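Local structure of MmcQ/YjbR family DNA-binding protein (Pseudomonas syringae pv. tomato, 3H9X) at residues Met1-Phe6 with Ala41-Ile46; Val59-Leu64 with Trp91-Leu96. The protein probably binds DNA, as a member of the MmcQ/YjbR family whose fold contains a "double wing" DNA-binding motif, although its cellular role is not established. One frame throughout, in Å; residues are numbered along the deposited sequence.

Contact 1: residues Met1-Phe6 with Ala41-Ile46; sequences MNRQQF and ALLMDI
R3 and L43 supply most of this junction between the start of helix 3-13 and strand 39-47, and they meet through apolar contact. The arginine's guanidinium lies with one face over the leucine: L43 CD2 sits 3.7 Å from R3 CZ, over the centre of the planar group. The same methyl also touches the aliphatic stem, 3.8 Å from R3 CG; CG anti to the backbone N (chi1 -170°) and an extended run from there to NE carry the charged end across the strand. A second apolar patch lies one helical turn later, where the edge of the F6 ring points CZ at A41 CB, 4.1 Å away, and CD1 approaches L43 CD1 at 4.4 Å. F31 adds an edge-to-face stack on F6, and I62 and I109 also border it.

The polar atoms are held elsewhere. R3 NH1 comes near M44 O (4.1 Å) without bonding to it, and makes its salt bridge with D60; D45 likewise turns to R58. Within the helix start, N2 takes the N-cap position and Q5 folds back so that its OE1 accepts the N2 backbone N-H at 3.0 Å, a bond that corresponds to one half of a capping box. F6 N bonds to N2 O in the first helical turn. Helix 3-13 thus sets its first turn against one face of the antiparallel sheet, part of the alpha/beta fold reported to contain a double-wing DNA-binding motif.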
HETATM    1  N   MSE A   1       4.522 -11.370   0.726  1.00 59.11           N
HETATM    2  CA  MSE A   1       3.721 -11.104  -0.493  1.00 57.36           C
HETATM    3  C   MSE A   1       4.474 -10.132  -1.387  1.00 59.40           C
HETATM    4  O   MSE A   1       5.068  -9.167  -0.901  1.00 59.74           O
HETATM    5  CB  MSE A   1       2.370 -10.510  -0.107  1.00 63.63           C
HETATM    6  CG  MSE A   1       1.411 -10.311  -1.266  1.00 71.71           C
HETATM    7 SE   MSE A   1      -0.234  -9.431  -0.711  1.00 79.13          SE
HETATM    8  CE  MSE A   1       0.397  -7.607  -0.834  1.00 85.78           C
ATOM      9  N   ASN A   2       4.446 -10.385  -2.695  1.00 58.21           N
ATOM     10  CA  ASN A   2       5.157  -9.539  -3.650  1.00 56.89           C
ATOM     11  C   ASN A   2       4.225  -8.769  -4.559  1.00 53.09           C
ATOM     12  O   ASN A   2       3.020  -9.008  -4.571  1.00 51.05           O
ATOM     13  CB  ASN A   2       6.103 -10.390  -4.503  1.00 55.09           C
ATOM     14  CG  ASN A   2       5.360 -11.346  -5.409  1.00 52.67           C
ATOM     15  OD1 ASN A   2       5.958 -12.213  -6.035  1.00 45.84           O
ATOM     16  ND2 ASN A   2       4.044 -11.185  -5.487  1.00 47.77           N
ATOM     17  N   ARG A   3       4.822  -7.864  -5.330  1.00 46.04           N
ATOM     18  CA  ARG A   3       4.127  -7.007  -6.278  1.00 42.30           C
ATOM     19  C   ARG A   3       3.099  -7.760  -7.120  1.00 46.09           C
ATOM     20  O   ARG A   3       1.959  -7.320  -7.254  1.00 46.04           O
ATOM     21  CB  ARG A   3       5.147  -6.334  -7.203  1.00 40.15           C
ATOM     22  CG  ARG A   3       4.576  -5.237  -8.062  1.00 33.90           C
ATOM     23  CD  ARG A   3       5.556  -4.771  -9.108  1.00 30.37           C
ATOM     24  NE  ARG A   3       5.250  -3.410  -9.519  1.00 41.45           N
ATOM     25  CZ  ARG A   3       5.405  -2.345  -8.736  1.00 51.10           C
ATOM     26  NH1 ARG A   3       5.871  -2.492  -7.503  1.00 57.06           N
ATOM     27  NH2 ARG A   3       5.080  -1.130  -9.169  1.00 59.08           N
ATOM     28  N   GLN A   4       3.509  -8.893  -7.683  1.00 53.41           N
ATOM     29  CA  GLN A   4       2.638  -9.721  -8.522  1.00 50.27           C
ATOM     30  C   GLN A   4       1.419 -10.255  -7.768  1.00 48.27           C
ATOM     31  O   GLN A   4       0.289 -10.001  -8.159  1.00 41.40           O
ATOM     32  CB  GLN A   4       3.430 -10.909  -9.077  1.00 61.35           C
ATOM     33  CG  GLN A   4       3.482 -11.008 -10.597  1.00 72.94           C
ATOM     34  CD  GLN A   4       2.110 -11.079 -11.236  1.00 82.82           C
ATOM     35  OE1 GLN A   4       1.408 -10.068 -11.344  1.00 83.84           O
ATOM     36  NE2 GLN A   4       1.715 -12.277 -11.663  1.00 82.50           N
ATOM     37  N   GLN A   5       1.662 -10.998  -6.690  1.00 47.86           N
ATOM     38  CA  GLN A   5       0.586 -11.590  -5.895  1.00 46.39           C
ATOM     39  C   GLN A   5      -0.415 -10.561  -5.410  1.00 49.67           C
ATOM     40  O   GLN A   5      -1.596 -10.868  -5.220  1.00 50.45           O
ATOM     41  CB  GLN A   5       1.163 -12.327  -4.697  1.00 42.65           C
ATOM     42  CG  GLN A   5       2.203 -13.351  -5.070  1.00 43.63           C
ATOM     43  CD  GLN A   5       2.901 -13.898  -3.856  1.00 47.67           C
ATOM     44  OE1 GLN A   5       3.258 -13.151  -2.944  1.00 43.81           O
ATOM     45  NE2 GLN A   5       3.119 -15.204  -3.837  1.00 59.86           N
ATOM     46  N   PHE A   6       0.068  -9.342  -5.197  1.00 49.55           N
ATOM     47  CA  PHE A   6      -0.772  -8.252  -4.742  1.00 34.01           C
ATOM     48  C   PHE A   6      -1.737  -7.792  -5.820  1.00 36.44           C
ATOM     49  O   PHE A   6      -2.937  -7.837  -5.602  1.00 44.72           O
ATOM     50  CB  PHE A   6       0.085  -7.076  -4.285  1.00 33.39           C
ATOM     51  CG  PHE A   6      -0.704  -5.829  -4.024  1.00 39.04           C
ATOM     52  CD1 PHE A   6      -0.940  -4.906  -5.043  1.00 36.03           C
ATOM     53  CD2 PHE A   6      -1.284  -5.610  -2.779  1.00 35.38           C
ATOM     54  CE1 PHE A   6      -1.751  -3.800  -4.820  1.00 36.11           C
ATOM     55  CE2 PHE A   6      -2.093  -4.510  -2.553  1.00 30.88           C
ATOM     56  CZ  PHE A   6      -2.327  -3.604  -3.573  1.00 36.18           C
ATOM     57  N   ALA A  41      -5.459   1.940  -2.323  1.00 28.57           N
ATOM     58  CA  ALA A  41      -4.196   1.221  -2.404  1.00 31.83           C
ATOM     59  C   ALA A  41      -3.234   1.901  -3.393  1.00 33.98           C
ATOM     60  O   ALA A  41      -3.611   2.206  -4.529  1.00 20.54           O
ATOM     61  CB  ALA A  41      -4.457  -0.215  -2.840  1.00 22.08           C
ATOM     62  N   LEU A  42      -1.997   2.132  -2.950  1.00 38.04           N
ATOM     63  CA  LEU A  42      -0.960   2.766  -3.769  1.00 38.58           C
ATOM     64  C   LEU A  42       0.275   1.859  -3.819  1.00 43.44           C
ATOM     65  O   LEU A  42       1.008   1.722  -2.834  1.00 50.11           O
ATOM     66  CB  LEU A  42      -0.548   4.108  -3.163  1.00 38.09           C
ATOM     67  CG  LEU A  42      -0.151   5.293  -4.056  1.00 37.03           C
ATOM     68  CD1 LEU A  42       0.673   6.248  -3.208  1.00 40.07           C
ATOM     69  CD2 LEU A  42       0.642   4.865  -5.272  1.00 22.32           C
ATOM     70  N   LEU A  43       0.502   1.253  -4.976  1.00 38.67           N
ATOM     71  CA  LEU A  43       1.630   0.365  -5.178  1.00 33.35           C
ATOM     72  C   LEU A  43       2.771   1.183  -5.750  1.00 33.94           C
ATOM     73  O   LEU A  43       2.577   1.908  -6.718  1.00 34.18           O
ATOM     74  CB  LEU A  43       1.241  -0.734  -6.163  1.00 35.45           C
ATOM     75  CG  LEU A  43       2.322  -1.712  -6.585  1.00 25.90           C
ATOM     76  CD1 LEU A  43       2.716  -2.533  -5.403  1.00 16.98           C
ATOM     77  CD2 LEU A  43       1.818  -2.577  -7.712  1.00 21.63           C
HETATM   78  N   MSE A  44       3.954   1.073  -5.150  1.00 40.06           N
HETATM   79  CA  MSE A  44       5.126   1.804  -5.624  1.00 38.58           C
HETATM   80  C   MSE A  44       6.414   1.040  -5.446  1.00 39.64           C
HETATM   81  O   MSE A  44       6.553   0.231  -4.541  1.00 41.39           O
HETATM   82  CB  MSE A  44       5.293   3.113  -4.870  1.00 40.25           C
HETATM   83  CG  MSE A  44       4.181   4.110  -5.030  1.00 53.35           C
HETATM   84 SE   MSE A  44       4.503   5.669  -3.884  1.00 70.45          SE
HETATM   85  CE  MSE A  44       3.762   4.987  -2.239  1.00 63.52           C
ATOM     86  N   ASP A  45       7.365   1.342  -6.315  1.00 41.38           N
ATOM     87  CA  ASP A  45       8.695   0.763  -6.273  1.00 39.09           C
ATOM     88  C   ASP A  45       9.586   1.940  -5.887  1.00 40.04           C
ATOM     89  O   ASP A  45       9.786   2.841  -6.696  1.00 41.33           O
ATOM     90  CB  ASP A  45       9.085   0.261  -7.654  1.00 42.60           C
ATOM     91  CG  ASP A  45      10.528  -0.173  -7.725  1.00 50.69           C
ATOM     92  OD1 ASP A  45      10.883  -1.142  -7.013  1.00 44.61           O
ATOM     93  OD2 ASP A  45      11.300   0.449  -8.493  1.00 48.96           O
ATOM     94  N   ILE A  46      10.116   1.941  -4.667  1.00 38.70           N
ATOM     95  CA  ILE A  46      10.937   3.067  -4.213  1.00 38.96           C
ATOM     96  C   ILE A  46      12.288   2.703  -3.611  1.00 39.40           C
ATOM     97  O   ILE A  46      12.542   1.543  -3.274  1.00 38.13           O
ATOM     98  CB  ILE A  46      10.191   3.911  -3.144  1.00 37.49           C
ATOM     99  CG1 ILE A  46       9.901   3.043  -1.914  1.00 39.17           C
ATOM    100  CG2 ILE A  46       8.905   4.464  -3.725  1.00 34.03           C
ATOM    101  CD1 ILE A  46       9.427   3.808  -0.699  1.00 43.78           C
TER

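Contact 2: residues Val59-Leu64 with Trp91-Leu96; sequences VDVIDL and WITVLL
I62 and V94 form the central hydrogen-bonded pair of an antiparallel ladder between strands 58-65 and 91-95, inside the five-stranded sheet of the double-wing fold. V94 N donates to I62 O at 2.8 Å and I62 N returns the bond to V94 O at 2.9 Å. L64 and I92 repeat the reciprocal pattern, and L96 N to D60 O, 2.8 Å, extends the ladder at its other end. The strand directions differ by 152°, so the two segments twist as they run past each other.

The enclosed part is the sheet face bearing I62, L64 and V94. Here I62 and V94 stand side by side, pointing the same way, with I62 CG1 4.0 Å from V94 CB. I62 CG2 reaches diagonally to L96 CD1, two residues beyond V94, at 4.0 Å, the two side chains crossing at about a right angle. Helix 102-115 closes over this face, placing I109 on I62 and L64. W91, also buried, closes the end of the ladder beyond L64, its ring presenting an edge to D63 O, with CZ3 3.6 Å away.

The more open end lies where V59, D60 and L95 are only partly buried. Packing is still close there, for one leucine methyl serves two valines: L95 CD2 lies 3.7 Å from V59 CB and equally far from V61 CG1.

Beside V61, on the face turned from helix 102-115, the buried D63 carboxylate is engaged by a threonine. Chi1 of -69° sets T93 OG1 beside its own backbone N, within bonding range of D63, and the same OG1 accepts the Y84 N-H. The hydroxyl donates to D63 OD1 over 2.7 Å, reaching that oxygen from above, 39° out of the carboxylate plane.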
ATOM      1  N   VAL A  59      12.763  -1.107  -3.019  1.00 36.05           N
ATOM      2  CA  VAL A  59      11.737  -1.913  -2.330  1.00 34.79           C
ATOM      3  C   VAL A  59      10.339  -1.683  -2.956  1.00 37.42           C
ATOM      4  O   VAL A  59      10.074  -0.629  -3.542  1.00 36.41           O
ATOM      5  CB  VAL A  59      11.636  -1.572  -0.809  1.00 29.81           C
ATOM      6  CG1 VAL A  59      12.884  -2.036  -0.076  1.00 34.89           C
ATOM      7  CG2 VAL A  59      11.437  -0.080  -0.611  1.00 30.23           C
ATOM      8  N   ASP A  60       9.459  -2.673  -2.861  1.00 35.85           N
ATOM      9  CA  ASP A  60       8.105  -2.508  -3.376  1.00 39.83           C
ATOM     10  C   ASP A  60       7.200  -2.391  -2.168  1.00 39.30           C
ATOM     11  O   ASP A  60       7.190  -3.274  -1.313  1.00 37.68           O
ATOM     12  CB  ASP A  60       7.679  -3.698  -4.237  1.00 52.16           C
ATOM     13  CG  ASP A  60       7.960  -3.478  -5.714  1.00 63.38           C
ATOM     14  OD1 ASP A  60       8.789  -2.591  -6.034  1.00 62.43           O
ATOM     15  OD2 ASP A  60       7.354  -4.200  -6.547  1.00 58.07           O
ATOM     16  N   VAL A  61       6.442  -1.300  -2.106  1.00 32.02           N
ATOM     17  CA  VAL A  61       5.550  -1.033  -0.980  1.00 27.23           C
ATOM     18  C   VAL A  61       4.134  -0.679  -1.445  1.00 29.40           C
ATOM     19  O   VAL A  61       3.932  -0.285  -2.586  1.00 26.42           O
ATOM     20  CB  VAL A  61       6.133   0.138  -0.090  1.00 24.31           C
ATOM     21  CG1 VAL A  61       7.594  -0.133   0.214  1.00 28.15           C
ATOM     22  CG2 VAL A  61       6.004   1.494  -0.807  1.00 11.56           C
ATOM     23  N   ILE A  62       3.155  -0.856  -0.564  1.00 28.59           N
ATOM     24  CA  ILE A  62       1.788  -0.479  -0.884  1.00 30.82           C
ATOM     25  C   ILE A  62       1.308   0.427   0.232  1.00 31.53           C
ATOM     26  O   ILE A  62       1.611   0.207   1.409  1.00 25.27           O
ATOM     27  CB  ILE A  62       0.809  -1.654  -0.963  1.00 23.53           C
ATOM     28  CG1 ILE A  62       0.931  -2.509   0.286  1.00 30.21           C
ATOM     29  CG2 ILE A  62       1.023  -2.418  -2.255  1.00 30.91           C
ATOM     30  CD1 ILE A  62      -0.163  -3.508   0.447  1.00 29.32           C
ATOM     31  N   ASP A  63       0.572   1.465  -0.150  1.00 35.31           N
ATOM     32  CA  ASP A  63       0.023   2.406   0.807  1.00 34.25           C
ATOM     33  C   ASP A  63      -1.442   2.093   0.957  1.00 29.29           C
ATOM     34  O   ASP A  63      -2.158   1.920  -0.032  1.00 32.85           O
ATOM     35  CB  ASP A  63       0.238   3.828   0.324  1.00 37.15           C
ATOM     36  CG  ASP A  63       1.581   4.373   0.758  1.00 44.76           C
ATOM     37  OD1 ASP A  63       2.552   3.587   0.861  1.00 48.88           O
ATOM     38  OD2 ASP A  63       1.680   5.589   0.987  1.00 50.16           O
ATOM     39  N   LEU A  64      -1.865   2.009   2.212  1.00 22.25           N
ATOM     40  CA  LEU A  64      -3.234   1.678   2.577  1.00 31.35           C
ATOM     41  C   LEU A  64      -3.787   2.706   3.546  1.00 30.30           C
ATOM     42  O   LEU A  64      -3.042   3.286   4.324  1.00 33.98           O
ATOM     43  CB  LEU A  64      -3.259   0.279   3.212  1.00 31.51           C
ATOM     44  CG  LEU A  64      -3.503  -0.950   2.321  1.00 41.33           C
ATOM     45  CD1 LEU A  64      -2.803  -0.821   0.985  1.00 30.51           C
ATOM     46  CD2 LEU A  64      -3.040  -2.197   3.058  1.00 41.68           C
ATOM     47  N   TRP A  91      -2.658   7.507   6.300  1.00 31.10           N
ATOM     48  CA  TRP A  91      -2.095   6.423   5.507  1.00 34.97           C
ATOM     49  C   TRP A  91      -0.938   5.693   6.172  1.00 36.25           C
ATOM     50  O   TRP A  91      -0.296   6.198   7.093  1.00 34.64           O
ATOM     51  CB  TRP A  91      -1.692   6.916   4.104  1.00 30.56           C
ATOM     52  CG  TRP A  91      -2.893   7.325   3.254  1.00 37.21           C
ATOM     53  CD1 TRP A  91      -3.638   8.465   3.387  1.00 37.11           C
ATOM     54  CD2 TRP A  91      -3.536   6.550   2.228  1.00 34.83           C
ATOM     55  NE1 TRP A  91      -4.702   8.444   2.521  1.00 37.81           N
ATOM     56  CE2 TRP A  91      -4.665   7.280   1.798  1.00 40.93           C
ATOM     57  CE3 TRP A  91      -3.273   5.307   1.637  1.00 36.99           C
ATOM     58  CZ2 TRP A  91      -5.528   6.810   0.800  1.00 42.41           C
ATOM     59  CZ3 TRP A  91      -4.132   4.837   0.642  1.00 37.95           C
ATOM     60  CH2 TRP A  91      -5.244   5.587   0.236  1.00 40.89           C
ATOM     61  N   ILE A  92      -0.708   4.480   5.678  1.00 31.68           N
ATOM     62  CA  ILE A  92       0.304   3.554   6.155  1.00 25.90           C
ATOM     63  C   ILE A  92       1.025   2.983   4.957  1.00 28.66           C
ATOM     64  O   ILE A  92       0.427   2.810   3.905  1.00 24.26           O
ATOM     65  CB  ILE A  92      -0.395   2.424   6.925  1.00 29.53           C
ATOM     66  CG1 ILE A  92      -0.630   2.877   8.347  1.00 38.46           C
ATOM     67  CG2 ILE A  92       0.420   1.178   6.947  1.00 34.48           C
ATOM     68  CD1 ILE A  92       0.661   3.216   9.022  1.00 48.27           C
ATOM     69  N   THR A  93       2.314   2.706   5.107  1.00 30.27           N
ATOM     70  CA  THR A  93       3.088   2.138   4.006  1.00 34.61           C
ATOM     71  C   THR A  93       3.526   0.743   4.426  1.00 31.59           C
ATOM     72  O   THR A  93       4.274   0.598   5.383  1.00 32.96           O
ATOM     73  CB  THR A  93       4.353   2.987   3.680  1.00 30.34           C
ATOM     74  OG1 THR A  93       3.963   4.240   3.103  1.00 32.49           O
ATOM     75  CG2 THR A  93       5.265   2.249   2.700  1.00 27.24           C
ATOM     76  N   VAL A  94       3.049  -0.281   3.725  1.00 32.69           N
ATOM     77  CA  VAL A  94       3.422  -1.653   4.059  1.00 33.87           C
ATOM     78  C   VAL A  94       4.471  -2.146   3.077  1.00 29.27           C
ATOM     79  O   VAL A  94       4.323  -2.038   1.861  1.00 32.92           O
ATOM     80  CB  VAL A  94       2.200  -2.626   4.055  1.00 26.05           C
ATOM     81  CG1 VAL A  94       2.645  -4.023   4.470  1.00 24.65           C
ATOM     82  CG2 VAL A  94       1.132  -2.130   5.016  1.00 27.09           C
ATOM     83  N   LEU A  95       5.543  -2.691   3.626  1.00 34.58           N
ATOM     84  CA  LEU A  95       6.628  -3.186   2.808  1.00 38.71           C
ATOM     85  C   LEU A  95       6.338  -4.593   2.264  1.00 40.57           C
ATOM     86  O   LEU A  95       6.122  -5.525   3.043  1.00 35.87           O
ATOM     87  CB  LEU A  95       7.907  -3.156   3.642  1.00 36.49           C
ATOM     88  CG  LEU A  95       9.223  -3.566   3.004  1.00 43.92           C
ATOM     89  CD1 LEU A  95       9.393  -5.060   3.123  1.00 41.45           C
ATOM     90  CD2 LEU A  95       9.269  -3.088   1.553  1.00 43.88           C
ATOM     91  N   LEU A  96       6.300  -4.721   0.929  1.00 39.51           N
ATOM     92  CA  LEU A  96       6.054  -6.003   0.262  1.00 37.17           C
ATOM     93  C   LEU A  96       7.345  -6.798   0.229  1.00 37.03           C
ATOM     94  O   LEU A  96       8.427  -6.221   0.177  1.00 36.37           O
ATOM     95  CB  LEU A  96       5.558  -5.814  -1.178  1.00 30.83           C
ATOM     96  CG  LEU A  96       4.185  -5.191  -1.410  1.00 28.34           C
ATOM     97  CD1 LEU A  96       3.822  -5.257  -2.888  1.00 28.59           C
ATOM     98  CD2 LEU A  96       3.165  -5.928  -0.589  1.00 23.33           C
TER

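How the contacts relate
Contacts 1 and 2 illustrate how a shared strand relates a helix to the middle of a sheet: strand 58-65 pairs with 91-95 in contact 2 and neighbours 39-47, on which helix 3-13 rests in contact 1. The contact centres lie 7 Å apart. A probable backbone hydrogen bond from V59 N to I46 O (2.7 Å) joins the two neighbouring strands directly. On the face that also carries I62, L43 CD1 packs on I62 CG2 at 3.6 Å, while the CE methyl of selenomethionine M1 packs on L96 CD2. A salt bridge between R3 NH1 and D60 OD2, its modelled length short and not to be over-read, joins the helix start to the less buried end of contact 2.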